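PDB 4DRS: pyruvate kinase from Cryptosporidium parvum, which probably catalyses the last step of glycolysis, transferring the phosphoryl group of phosphoenolpyruvate to ADP to give pyruvate and ATP, with magnesium and potassium ions as cofactors. Local coordinates for residues A[247-250]-A[251-255]; A[84-87]-A[88-92]; A[280-283]-A[284-288]; A[153-156]-A[157-160]; A[455-458]-A[459-463]. All coordinates share one frame; numbering follows the deposited sequence.

Interaction 1: A[247-250]-A[251-255]; sequences CRQI and ISENT
The C-terminal end of helix 241-252, one of the outer helices of the pyruvate kinase TIM barrel, is finished by side chains that bond to carbonyls of its last turn. I250 O receives the amide of N254: ND2 of N254 lies 2.8 Å from I250 O, the bond is nearly straight (168°), and the oxygen sits in the plane of the amide. The N254 side chain runs alongside that of I250, both pointing the same way. N254's own backbone N, the i+4 donor a helix would use, is 3.2 Å from I250 O but badly angled, and its side-chain N-H takes that place; E253 N adds only a weak bond. One residue earlier, Q249 O is gripped twice, by E253 N at 2.9 Å, nearly in line with the carbonyl bond, and by S252 OG, also at 2.9 Å but well off that line (114°). The hydroxyl gets there because OG lies between the backbone N and carbonyl carbon of S252 (chi1 72°). On the exposed side, E253 slants across Q249, whose CG is 3.3 Å from E253 OE2; their amide and carboxylate planes are only modestly inclined, without a hydrogen bond. Toward the interior, SG of C247 meets CD1 of I251 at 4.1 Å. These two side chains rest on I267 of strand 266-271, while I250 and N254 pack on V222 of helix 215-226, so the helix end is wedged between the barrel wall and the preceding outer helix. R248 points its guanidinium toward E286 of the neighbouring helix 280-286.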
loop_
_atom_site.group_PDB
_atom_site.type_symbol
_atom_site.label_atom_id
_atom_site.label_comp_id
_atom_site.label_asym_id
_atom_site.label_seq_id
_atom_site.Cartn_x
_atom_site.Cartn_y
_atom_site.Cartn_z
ATOM N N CYS A 247 -31.529 -25.243 18.529
ATOM C CA CYS A 247 -32.315 -24.038 18.757
ATOM C C CYS A 247 -33.109 -23.619 17.512
ATOM O O CYS A 247 -34.255 -23.179 17.623
ATOM C CB CYS A 247 -31.420 -22.896 19.244
ATOM S SG CYS A 247 -32.339 -21.473 19.862
ATOM N N ARG A 248 -32.497 -23.761 16.335
ATOM C CA ARG A 248 -33.185 -23.515 15.062
ATOM C C ARG A 248 -34.406 -24.419 14.926
ATOM O O ARG A 248 -35.487 -23.966 14.536
ATOM C CB ARG A 248 -32.253 -23.767 13.867
ATOM C CG ARG A 248 -31.075 -22.818 13.738
ATOM C CD ARG A 248 -31.428 -21.503 13.057
ATOM N NE ARG A 248 -30.219 -20.700 12.893
ATOM C CZ ARG A 248 -30.164 -19.371 12.936
ATOM N NH1 ARG A 248 -31.263 -18.647 13.133
ATOM N NH2 ARG A 248 -28.994 -18.765 12.782
ATOM N N GLN A 249 -34.211 -25.699 15.244
ATOM C CA GLN A 249 -35.262 -26.702 15.149
ATOM C C GLN A 249 -36.415 -26.374 16.093
ATOM O O GLN A 249 -37.576 -26.411 15.691
ATOM C CB GLN A 249 -34.703 -28.099 15.433
ATOM C CG GLN A 249 -35.685 -29.220 15.135
ATOM C CD GLN A 249 -35.166 -30.591 15.530
ATOM O OE1 GLN A 249 -34.515 -30.754 16.572
ATOM N NE2 GLN A 249 -35.466 -31.592 14.701
ATOM N N ILE A 250 -36.085 -26.034 17.339
ATOM C CA ILE A 250 -37.089 -25.621 18.315
ATOM C C ILE A 250 -37.924 -24.453 17.778
ATOM O O ILE A 250 -39.155 -24.486 17.843
ATOM C CB ILE A 250 -36.458 -25.280 19.687
ATOM C CG1 ILE A 250 -35.897 -26.545 20.351
ATOM C CG2 ILE A 250 -37.476 -24.621 20.606
ATOM C CD1 ILE A 250 -34.946 -26.278 21.502
ATOM N N ILE A 251 -37.258 -23.438 17.231
ATOM C CA ILE A 251 -37.951 -22.282 16.662
ATOM C C ILE A 251 -38.890 -22.711 15.531
ATOM O O ILE A 251 -40.048 -22.296 15.500
ATOM C CB ILE A 251 -36.962 -21.184 16.193
ATOM C CG1 ILE A 251 -36.270 -20.536 17.400
ATOM C CG2 ILE A 251 -37.669 -20.121 15.360
ATOM C CD1 ILE A 251 -34.915 -19.932 17.086
ATOM N N SER A 252 -38.399 -23.557 14.626
ATOM C CA SER A 252 -39.203 -23.999 13.483
ATOM C C SER A 252 -40.384 -24.914 13.857
ATOM O O SER A 252 -41.386 -24.940 13.142
ATOM C CB SER A 252 -38.325 -24.644 12.399
ATOM O OG SER A 252 -37.850 -25.915 12.801
ATOM N N GLU A 253 -40.271 -25.639 14.972
ATOM C CA GLU A 253 -41.335 -26.550 15.439
ATOM C C GLU A 253 -42.309 -25.902 16.422
ATOM O O GLU A 253 -43.204 -26.571 16.946
ATOM C CB GLU A 253 -40.740 -27.762 16.147
ATOM C CG GLU A 253 -39.925 -28.704 15.289
ATOM C CD GLU A 253 -39.081 -29.625 16.143
ATOM O OE1 GLU A 253 -38.844 -29.304 17.331
ATOM O OE2 GLU A 253 -38.649 -30.673 15.626
ATOM N N ASN A 254 -42.116 -24.618 16.698
ATOM C CA ASN A 254 -42.945 -23.906 17.654
ATOM C C ASN A 254 -43.403 -22.582 17.083
ATOM O O ASN A 254 -42.801 -21.540 17.333
ATOM C CB ASN A 254 -42.205 -23.706 18.978
ATOM C CG ASN A 254 -42.108 -24.984 19.783
ATOM O OD1 ASN A 254 -43.023 -25.326 20.533
ATOM N ND2 ASN A 254 -40.997 -25.696 19.636
ATOM N N THR A 255 -44.479 -22.642 16.309
ATOM C CA THR A 255 -45.039 -21.478 15.638
ATOM C C THR A 255 -46.467 -21.232 16.117
ATOM O O THR A 255 -47.211 -20.454 15.514
ATOM C CB THR A 255 -45.038 -21.665 14.107
ATOM O OG1 THR A 255 -45.843 -22.800 13.765
ATOM C CG2 THR A 255 -43.619 -21.875 13.570
#

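Interaction 2: A[84-87]-A[88-92]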
loop_
_atom_site.group_PDB
_atom_site.type_symbol
_atom_site.label_atom_id
_atom_site.label_comp_id
_atom_site.label_asym_id
_atom_site.label_seq_id
_atom_site.Cartn_x
_atom_site.Cartn_y
_atom_site.Cartn_z
ATOM N N SER A 84 -41.413 -12.217 37.744
ATOM C CA SER A 84 -40.406 -11.160 37.715
ATOM C C SER A 84 -40.029 -10.805 36.272
ATOM O O SER A 84 -39.903 -9.629 35.929
ATOM C CB SER A 84 -39.166 -11.594 38.505
ATOM O OG SER A 84 -38.148 -10.605 38.466
ATOM N N HIS A 85 -39.860 -11.833 35.440
ATOM C CA HIS A 85 -39.485 -11.665 34.035
ATOM C C HIS A 85 -40.560 -10.975 33.244
ATOM O O HIS A 85 -40.273 -10.065 32.461
ATOM C CB HIS A 85 -39.145 -13.010 33.395
ATOM C CG HIS A 85 -37.952 -13.704 34.016
ATOM N ND1 HIS A 85 -37.912 -15.038 34.216
ATOM C CD2 HIS A 85 -36.741 -13.200 34.494
ATOM C CE1 HIS A 85 -36.739 -15.372 34.785
ATOM N NE2 HIS A 85 -36.026 -14.246 34.959
ATOM N N PHE A 86 -41.807 -11.398 33.458
ATOM C CA PHE A 86 -42.961 -10.837 32.755
ATOM C C PHE A 86 -43.193 -9.357 33.084
ATOM O O PHE A 86 -43.445 -8.554 32.181
ATOM C CB PHE A 86 -44.225 -11.664 33.027
ATOM C CG PHE A 86 -45.422 -11.217 32.237
ATOM C CD1 PHE A 86 -45.558 -11.566 30.896
ATOM C CD2 PHE A 86 -46.414 -10.441 32.830
ATOM C CE1 PHE A 86 -46.659 -11.148 30.161
ATOM C CE2 PHE A 86 -47.517 -10.016 32.099
ATOM C CZ PHE A 86 -47.639 -10.370 30.762
ATOM N N LYS A 87 -43.108 -9.007 34.367
ATOM C CA LYS A 87 -43.235 -7.615 34.808
ATOM C C LYS A 87 -42.156 -6.746 34.166
ATOM O O LYS A 87 -42.452 -5.667 33.638
ATOM C CB LYS A 87 -43.143 -7.502 36.335
ATOM C CG LYS A 87 -44.369 -7.983 37.095
ATOM C CD LYS A 87 -44.196 -7.782 38.598
ATOM C CE LYS A 87 -45.348 -8.387 39.387
ATOM N NZ LYS A 87 -45.140 -8.236 40.854
ATOM N N THR A 88 -40.913 -7.228 34.219
ATOM C CA THR A 88 -39.774 -6.548 33.607
ATOM C C THR A 88 -40.046 -6.263 32.121
ATOM O O THR A 88 -39.819 -5.153 31.637
ATOM C CB THR A 88 -38.477 -7.379 33.757
ATOM O OG1 THR A 88 -38.252 -7.686 35.138
ATOM C CG2 THR A 88 -37.277 -6.612 33.224
ATOM N N LEU A 89 -40.544 -7.275 31.418
ATOM C CA LEU A 89 -40.872 -7.161 30.008
ATOM C C LEU A 89 -41.908 -6.066 29.743
ATOM O O LEU A 89 -41.758 -5.280 28.807
ATOM C CB LEU A 89 -41.369 -8.508 29.474
ATOM C CG LEU A 89 -41.814 -8.588 28.011
ATOM C CD1 LEU A 89 -40.686 -8.222 27.059
ATOM C CD2 LEU A 89 -42.325 -9.986 27.716
ATOM N N GLN A 90 -42.954 -6.027 30.566
ATOM C CA GLN A 90 -44.000 -5.011 30.453
ATOM C C GLN A 90 -43.430 -3.617 30.676
ATOM O O GLN A 90 -43.770 -2.671 29.962
ATOM C CB GLN A 90 -45.100 -5.268 31.476
ATOM C CG GLN A 90 -45.983 -6.462 31.168
ATOM C CD GLN A 90 -47.085 -6.628 32.193
ATOM O OE1 GLN A 90 -46.831 -6.686 33.401
ATOM N NE2 GLN A 90 -48.320 -6.710 31.717
ATOM N N ASN A 91 -42.560 -3.511 31.673
ATOM C CA ASN A 91 -41.889 -2.269 31.997
ATOM C C ASN A 91 -40.982 -1.777 30.873
ATOM O O ASN A 91 -40.993 -0.586 30.558
ATOM C CB ASN A 91 -41.123 -2.414 33.310
ATOM C CG ASN A 91 -42.046 -2.493 34.517
ATOM O OD1 ASN A 91 -43.269 -2.401 34.386
ATOM N ND2 ASN A 91 -41.463 -2.663 35.698
ATOM N N ILE A 92 -40.219 -2.690 30.265
ATOM C CA ILE A 92 -39.365 -2.355 29.119
ATOM C C ILE A 92 -40.206 -1.767 27.984
ATOM O O ILE A 92 -39.877 -0.709 27.443
ATOM C CB ILE A 92 -38.548 -3.572 28.606
ATOM C CG1 ILE A 92 -37.528 -4.027 29.658
ATOM C CG2 ILE A 92 -37.829 -3.230 27.302
ATOM C CD1 ILE A 92 -36.989 -5.429 29.444
#
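Backbone hydrogen bonds of the regular i to i+4 kind run from S84 O to T88 N (3.1 Å) through K87 O to N91 N (2.9 Å). A side-chain hydroxyl joins the first of them: T88 OG1 lies 2.7 Å from S84 O, placed there by a torsion that sets it beside its own backbone N (chi1 -55°). N57 OD1 is also within its reach, so the acceptor of its proton is not settled. The stretch belongs to helix 82-97, the crossover helix between barrel strands 72-76 and 105-109, and its buried side, with T88, L89 and I92, packs on L75 and I106 of those strands. Side-chain packing across the turn is between the F86 ring and the Q90 amide. The amide lies against the ring, its CD 3.4 Å from F86 CE2, with CG over one face. Amide and ring planes are 40° apart, a slanted contact rather than a parallel stack. H85 and N91 make polar links elsewhere: NE2 of H85 bonds to the carbonyl of H79, a residue of the ADP site, empty in this chain, and ND2 of N91 to that of N57, while the H85 ring stacks on F77.

Interaction 3: A[280-283]-A[284-288]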
loop_
_atom_site.group_PDB
_atom_site.type_symbol
_atom_site.label_atom_id
_atom_site.label_comp_id
_atom_site.label_asym_id
_atom_site.label_seq_id
_atom_site.Cartn_x
_atom_site.Cartn_y
_atom_site.Cartn_z
ATOM N N PHE A 280 -15.358 -22.498 17.223
ATOM C CA PHE A 280 -15.860 -21.163 16.921
ATOM C C PHE A 280 -16.400 -21.014 15.505
ATOM O O PHE A 280 -17.526 -20.562 15.324
ATOM C CB PHE A 280 -14.814 -20.077 17.200
ATOM C CG PHE A 280 -15.292 -18.696 16.856
ATOM C CD1 PHE A 280 -16.151 -18.008 17.715
ATOM C CD2 PHE A 280 -14.929 -18.097 15.657
ATOM C CE1 PHE A 280 -16.614 -16.746 17.390
ATOM C CE2 PHE A 280 -15.394 -16.833 15.330
ATOM C CZ PHE A 280 -16.235 -16.156 16.195
ATOM N N ASP A 281 -15.598 -21.390 14.511
ATOM C CA ASP A 281 -15.952 -21.201 13.102
ATOM C C ASP A 281 -17.315 -21.789 12.760
ATOM O O ASP A 281 -18.137 -21.136 12.125
ATOM C CB ASP A 281 -14.870 -21.786 12.189
ATOM C CG ASP A 281 -13.581 -20.984 12.223
ATOM O OD1 ASP A 281 -13.640 -19.731 12.251
ATOM O OD2 ASP A 281 -12.503 -21.610 12.219
ATOM N N SER A 282 -17.540 -23.021 13.203
ATOM C CA SER A 282 -18.803 -23.716 13.023
ATOM C C SER A 282 -19.953 -22.956 13.706
ATOM O O SER A 282 -20.998 -22.715 13.099
ATOM C CB SER A 282 -18.671 -25.139 13.573
ATOM O OG SER A 282 -19.924 -25.786 13.686
ATOM N N ILE A 283 -19.734 -22.564 14.958
ATOM C CA ILE A 283 -20.733 -21.849 15.742
ATOM C C ILE A 283 -21.078 -20.496 15.104
ATOM O O ILE A 283 -22.255 -20.181 14.893
ATOM C CB ILE A 283 -20.269 -21.670 17.203
ATOM C CG1 ILE A 283 -20.070 -23.041 17.861
ATOM C CG2 ILE A 283 -21.269 -20.830 17.987
ATOM C CD1 ILE A 283 -19.198 -23.030 19.097
ATOM N N CYS A 284 -20.044 -19.724 14.780
ATOM C CA CYS A 284 -20.189 -18.424 14.131
ATOM C C CYS A 284 -20.934 -18.532 12.804
ATOM O O CYS A 284 -21.812 -17.724 12.510
ATOM C CB CYS A 284 -18.816 -17.786 13.914
ATOM S SG CYS A 284 -18.846 -16.187 13.071
ATOM N N SER A 285 -20.578 -19.538 12.016
ATOM C CA SER A 285 -21.209 -19.800 10.723
ATOM C C SER A 285 -22.702 -20.162 10.846
ATOM O O SER A 285 -23.502 -19.812 9.982
ATOM C CB SER A 285 -20.445 -20.912 10.005
ATOM O OG SER A 285 -21.083 -21.281 8.799
ATOM N N GLU A 286 -23.064 -20.860 11.921
ATOM C CA GLU A 286 -24.456 -21.265 12.149
ATOM C C GLU A 286 -25.319 -20.158 12.764
ATOM O O GLU A 286 -26.525 -20.113 12.535
ATOM C CB GLU A 286 -24.521 -22.505 13.051
ATOM C CG GLU A 286 -23.721 -23.704 12.565
ATOM C CD GLU A 286 -24.509 -24.631 11.665
ATOM O OE1 GLU A 286 -24.964 -24.194 10.581
ATOM O OE2 GLU A 286 -24.664 -25.812 12.043
ATOM N N SER A 287 -24.700 -19.277 13.547
ATOM C CA SER A 287 -25.437 -18.315 14.368
ATOM C C SER A 287 -25.766 -17.011 13.639
ATOM O O SER A 287 -25.241 -16.752 12.564
ATOM C CB SER A 287 -24.659 -18.024 15.654
ATOM O OG SER A 287 -24.335 -19.222 16.339
ATOM N N ASP A 288 -26.651 -16.204 14.224
ATOM C CA ASP A 288 -26.949 -14.868 13.704
ATOM C C ASP A 288 -25.992 -13.846 14.305
ATOM O O ASP A 288 -25.890 -12.727 13.816
ATOM C CB ASP A 288 -28.391 -14.462 14.014
ATOM C CG ASP A 288 -29.414 -15.407 13.403
ATOM O OD1 ASP A 288 -29.237 -15.800 12.231
ATOM O OD2 ASP A 288 -30.404 -15.752 14.087
#
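F280 and C284 form the tightly packed side of this short helix. CB of C284 stands over one face of the F280 ring in a CH-pi contact, 4.0 Å from the centroid and displaced toward the rim, above CE2 and CZ. The sulfur comes in more obliquely, SG lying 4.8 Å from the centroid and 43° off the ring normal, a Cys sulfur-aromatic contact. Both side chains have their first torsion near 180°, F280 at 178°, which directs the ring along the helix toward the cysteine one turn on. In the backbone, C284 N bonds almost straight to F280 O at 2.7 Å. At the C-terminal end the carbonyl of the buried I283 is gripped twice: I283 O accepts from S287 N at 2.9 Å and from S287 OG at 2.7 Å, the hydroxyl standing above the carbonyl plane, and that OG also bonds to S269 OG. The solvent side, with S282 and S285, is looser, and the S285 hydroxyl makes no contact across the turn. E286 meets the S282 carbonyl with both its N, hydrogen-bonded to S282 O at 3.0 Å, and its CG, and its side chain lies on helix 241-252. D281 forms a salt bridge with K316 of helix 306-320, where F280 packs on M313 and C317. K322 NZ donates to the carbonyls of C284 and S287, where this short helix leads into strand 289-293 of the TIM barrel.

Interaction 4: A[153-156]-A[157-160]; sequences YSLL and PKSV
A type I beta turn from Y153 to L156, closed by L156 N on Y153 O at 3.2 Å, runs directly into a second bend at P157, where S159 N bonds to L156 O at 3.1 Å. The side chains of Y153 and S159 tie the two bends together. Y153 OH donates to S159 OG at 2.8 Å, and the serine hydroxyl in turn donates a hydrogen bond to L155 O at 2.7 Å, standing above the carbonyl plane by 40°. This makes a short chain of hydrogen bonds from phenol to hydroxyl to carbonyl. The tyrosine reaches it because CG is anti to the backbone N (chi1 -176°), which folds the ring back against the turn; the peptide joining L155 to L156 lies over one ring face, with L156 N 3.5 Å above the plane. Y153 OH is also hydrogen-bonded to H209 N, so the phenol links the turn to another loop. On the apolar side, CD1 of L156 meets CG1 of V160 loosely at 4.3 Å, while L155 and K158 only brush past each other at the exposed rim. L156 and V160 both rest on I185 of strand 184-188, and P157 on I180. The double turn is part of the connection between strands 148-150 and 165-168 of the small mixed sheet that forms the B domain of pyruvate kinases, inserted into the TIM barrel, and Y153 lies about 8 Å, side chain to side chain, from the ADP-binding R116.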
loop_
_atom_site.group_PDB
_atom_site.type_symbol
_atom_site.label_atom_id
_atom_site.label_comp_id
_atom_site.label_asym_id
_atom_site.label_seq_id
_atom_site.Cartn_x
_atom_site.Cartn_y
_atom_site.Cartn_z
ATOM N N TYR A 153 -27.086 -29.924 40.715
ATOM C CA TYR A 153 -26.620 -30.955 39.791
ATOM C C TYR A 153 -26.716 -32.344 40.439
ATOM O O TYR A 153 -25.867 -32.726 41.245
ATOM C CB TYR A 153 -25.188 -30.609 39.350
ATOM C CG TYR A 153 -24.553 -31.517 38.316
ATOM C CD1 TYR A 153 -25.238 -31.901 37.164
ATOM C CD2 TYR A 153 -23.237 -31.954 38.477
ATOM C CE1 TYR A 153 -24.640 -32.725 36.220
ATOM C CE2 TYR A 153 -22.631 -32.773 37.540
ATOM C CZ TYR A 153 -23.335 -33.157 36.416
ATOM O OH TYR A 153 -22.727 -33.969 35.489
ATOM N N SER A 154 -27.761 -33.089 40.085
ATOM C CA SER A 154 -28.035 -34.390 40.712
ATOM C C SER A 154 -27.047 -35.487 40.299
ATOM O O SER A 154 -26.923 -36.508 40.980
ATOM C CB SER A 154 -29.475 -34.838 40.444
ATOM O OG SER A 154 -29.646 -35.260 39.104
ATOM N N LEU A 155 -26.354 -35.265 39.184
ATOM C CA LEU A 155 -25.320 -36.182 38.707
ATOM C C LEU A 155 -23.922 -35.838 39.243
ATOM O O LEU A 155 -22.914 -36.336 38.729
ATOM C CB LEU A 155 -25.309 -36.231 37.173
ATOM C CG LEU A 155 -26.313 -37.135 36.450
ATOM C CD1 LEU A 155 -26.381 -36.777 34.972
ATOM C CD2 LEU A 155 -25.970 -38.609 36.624
ATOM N N LEU A 156 -23.868 -35.000 40.279
ATOM C CA LEU A 156 -22.599 -34.612 40.909
ATOM C C LEU A 156 -21.754 -35.794 41.410
ATOM O O LEU A 156 -20.552 -35.839 41.127
ATOM C CB LEU A 156 -22.816 -33.588 42.035
ATOM C CG LEU A 156 -21.582 -33.100 42.804
ATOM C CD1 LEU A 156 -20.621 -32.339 41.901
ATOM C CD2 LEU A 156 -21.992 -32.242 43.990
ATOM N N PRO A 157 -22.368 -36.750 42.150
ATOM C CA PRO A 157 -21.573 -37.879 42.663
ATOM C C PRO A 157 -20.898 -38.708 41.564
ATOM O O PRO A 157 -19.790 -39.209 41.763
ATOM C CB PRO A 157 -22.609 -38.732 43.414
ATOM C CG PRO A 157 -23.934 -38.312 42.867
ATOM C CD PRO A 157 -23.779 -36.852 42.572
ATOM N N LYS A 158 -21.559 -38.826 40.414
ATOM C CA LYS A 158 -21.061 -39.621 39.294
ATOM C C LYS A 158 -20.192 -38.808 38.327
ATOM O O LYS A 158 -19.887 -39.267 37.226
ATOM C CB LYS A 158 -22.235 -40.266 38.542
ATOM C CG LYS A 158 -23.140 -41.124 39.418
ATOM C CD LYS A 158 -24.343 -41.671 38.661
ATOM C CE LYS A 158 -23.987 -42.907 37.850
ATOM N NZ LYS A 158 -25.195 -43.637 37.376
ATOM N N SER A 159 -19.790 -37.609 38.744
ATOM C CA SER A 159 -19.017 -36.703 37.889
ATOM C C SER A 159 -17.646 -36.348 38.464
ATOM O O SER A 159 -16.782 -35.832 37.749
ATOM C CB SER A 159 -19.811 -35.426 37.609
ATOM O OG SER A 159 -21.016 -35.727 36.929
ATOM N N VAL A 160 -17.462 -36.613 39.754
ATOM C CA VAL A 160 -16.177 -36.396 40.418
ATOM C C VAL A 160 -15.551 -37.722 40.857
ATOM O O VAL A 160 -16.183 -38.776 40.772
ATOM C CB VAL A 160 -16.296 -35.440 41.634
ATOM C CG1 VAL A 160 -16.767 -34.061 41.191
ATOM C CG2 VAL A 160 -17.218 -36.015 42.704
#

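Interaction 5: A[455-458]-A[459-463]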
loop_
_atom_site.group_PDB
_atom_site.type_symbol
_atom_site.label_atom_id
_atom_site.label_comp_id
_atom_site.label_asym_id
_atom_site.label_seq_id
_atom_site.Cartn_x
_atom_site.Cartn_y
_atom_site.Cartn_z
ATOM N N ALA A 455 -41.130 -0.968 7.557
ATOM C CA ALA A 455 -42.512 -0.918 8.029
ATOM C C ALA A 455 -42.752 -1.932 9.145
ATOM O O ALA A 455 -43.821 -1.948 9.759
ATOM C CB ALA A 455 -43.476 -1.155 6.876
ATOM N N LYS A 456 -41.752 -2.773 9.401
ATOM C CA LYS A 456 -41.868 -3.841 10.389
ATOM C C LYS A 456 -41.054 -3.506 11.638
ATOM O O LYS A 456 -39.822 -3.471 11.588
ATOM C CB LYS A 456 -41.428 -5.182 9.791
ATOM C CG LYS A 456 -42.163 -5.557 8.508
ATOM C CD LYS A 456 -41.660 -6.857 7.888
ATOM C CE LYS A 456 -42.460 -8.058 8.379
ATOM N NZ LYS A 456 -42.283 -9.268 7.522
ATOM N N PRO A 457 -41.742 -3.249 12.767
ATOM C CA PRO A 457 -41.044 -2.938 14.024
ATOM C C PRO A 457 -40.061 -4.032 14.469
ATOM O O PRO A 457 -39.035 -3.717 15.079
ATOM C CB PRO A 457 -42.186 -2.776 15.036
ATOM C CG PRO A 457 -43.383 -2.428 14.208
ATOM C CD PRO A 457 -43.210 -3.188 12.921
ATOM N N GLU A 458 -40.357 -5.291 14.157
ATOM C CA GLU A 458 -39.469 -6.400 14.539
ATOM C C GLU A 458 -38.102 -6.282 13.858
ATOM O O GLU A 458 -37.072 -6.542 14.475
ATOM C CB GLU A 458 -40.123 -7.784 14.314
ATOM C CG GLU A 458 -40.318 -8.227 12.866
ATOM C CD GLU A 458 -39.101 -8.934 12.255
ATOM O OE1 GLU A 458 -38.108 -9.221 12.971
ATOM O OE2 GLU A 458 -39.143 -9.215 11.033
ATOM N N VAL A 459 -38.111 -5.867 12.591
ATOM C CA VAL A 459 -36.885 -5.627 11.826
ATOM C C VAL A 459 -36.028 -4.555 12.502
ATOM O O VAL A 459 -34.822 -4.732 12.662
ATOM C CB VAL A 459 -37.192 -5.252 10.356
ATOM C CG1 VAL A 459 -35.954 -4.714 9.644
ATOM C CG2 VAL A 459 -37.755 -6.457 9.611
ATOM N N ALA A 460 -36.659 -3.460 12.916
ATOM C CA ALA A 460 -35.955 -2.392 13.622
ATOM C C ALA A 460 -35.289 -2.879 14.922
ATOM O O ALA A 460 -34.133 -2.552 15.188
ATOM C CB ALA A 460 -36.893 -1.225 13.890
ATOM N N ARG A 461 -36.006 -3.671 15.717
ATOM C CA ARG A 461 -35.449 -4.195 16.966
ATOM C C ARG A 461 -34.291 -5.149 16.702
ATOM O O ARG A 461 -33.322 -5.185 17.463
ATOM C CB ARG A 461 -36.506 -4.923 17.790
ATOM C CG ARG A 461 -37.628 -4.057 18.325
ATOM C CD ARG A 461 -38.652 -4.924 19.033
ATOM N NE ARG A 461 -39.981 -4.611 18.535
ATOM C CZ ARG A 461 -40.818 -5.475 17.976
ATOM N NH1 ARG A 461 -40.513 -6.758 17.853
ATOM N NH2 ARG A 461 -41.988 -5.037 17.556
ATOM N N GLY A 462 -34.408 -5.925 15.628
ATOM C CA GLY A 462 -33.371 -6.866 15.244
ATOM C C GLY A 462 -32.071 -6.160 14.926
ATOM O O GLY A 462 -30.988 -6.695 15.173
ATOM N N LEU A 463 -32.183 -4.943 14.397
ATOM C CA LEU A 463 -31.024 -4.161 13.979
ATOM C C LEU A 463 -30.306 -3.453 15.131
ATOM O O LEU A 463 -29.305 -2.759 14.915
ATOM C CB LEU A 463 -31.429 -3.143 12.911
ATOM C CG LEU A 463 -31.686 -3.662 11.492
ATOM C CD1 LEU A 463 -32.344 -2.579 10.655
ATOM C CD2 LEU A 463 -30.410 -4.159 10.819
#
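R461 folds its guanidinium group back over the first turn of helix 457-462, and P457 and E458 lie against one face of it. P457 O is 3.6 Å and E458 CA 3.5 Å from the guanidinium plane, both displaced toward its rim, while NH2 of R461 comes to 3.4 Å from P457 CB. The bend in the arginine chain at chi3 (-130°) turns the flat group back along the helix. The contact is packing; the polar ends are engaged elsewhere, NH1 in a salt bridge with D231, NH2 with a glycerol probably from the crystallisation liquor. The E458 side chain is itself bent. Its CG sits between its own backbone N and carbonyl carbon (chi1 70°), and a second bend at chi2 brings the carboxylate across V459, with OE2 3.4 Å from V459 CG2. OE1 makes a weak bond to S264. Further out, backbone bonds hold these side chains in place: R461 N to P457 O at 3.1 Å and G462 N to E458 O at 3.0 Å, while K456 O receives only weak bonds from V459 N and A460 N. K456 is the N-cap residue and P457 the first of the helix, which is the crossover between strands 449-454 and 469-473. A460 packs on V473 of the latter strand. E458 OE1 and R461 NH1, three residues apart along the chain, are separated by 6.0 Å and make no salt bridge; the arginine's charge is probably balanced by D231, whose salt bridge links this helix of the C-terminal alpha/beta domain to the barrel.

Interactions 1 and 3 touch: NH2 of R248 lies 2.8 Å from E286 O, a probable hydrogen bond, and 3.0 Å from D288 OD1 in a salt bridge, so the last turns of helix 241-252 are tied to the end of helix 280-286 and the residues after it; the centres of the two contacts are 18 Å apart. Interaction 2 belongs to the same barrel, about 16 Å from interaction 1 between nearest atoms, and is near the ADP site, the H85 side chain about 6 Å from that of H79. Interaction 4 lies apart, its centre 44 Å from that of interaction 5. Interaction 5, in the alpha/beta domain, comes within about 8 Å of interactions 2 and 3, nearest atoms.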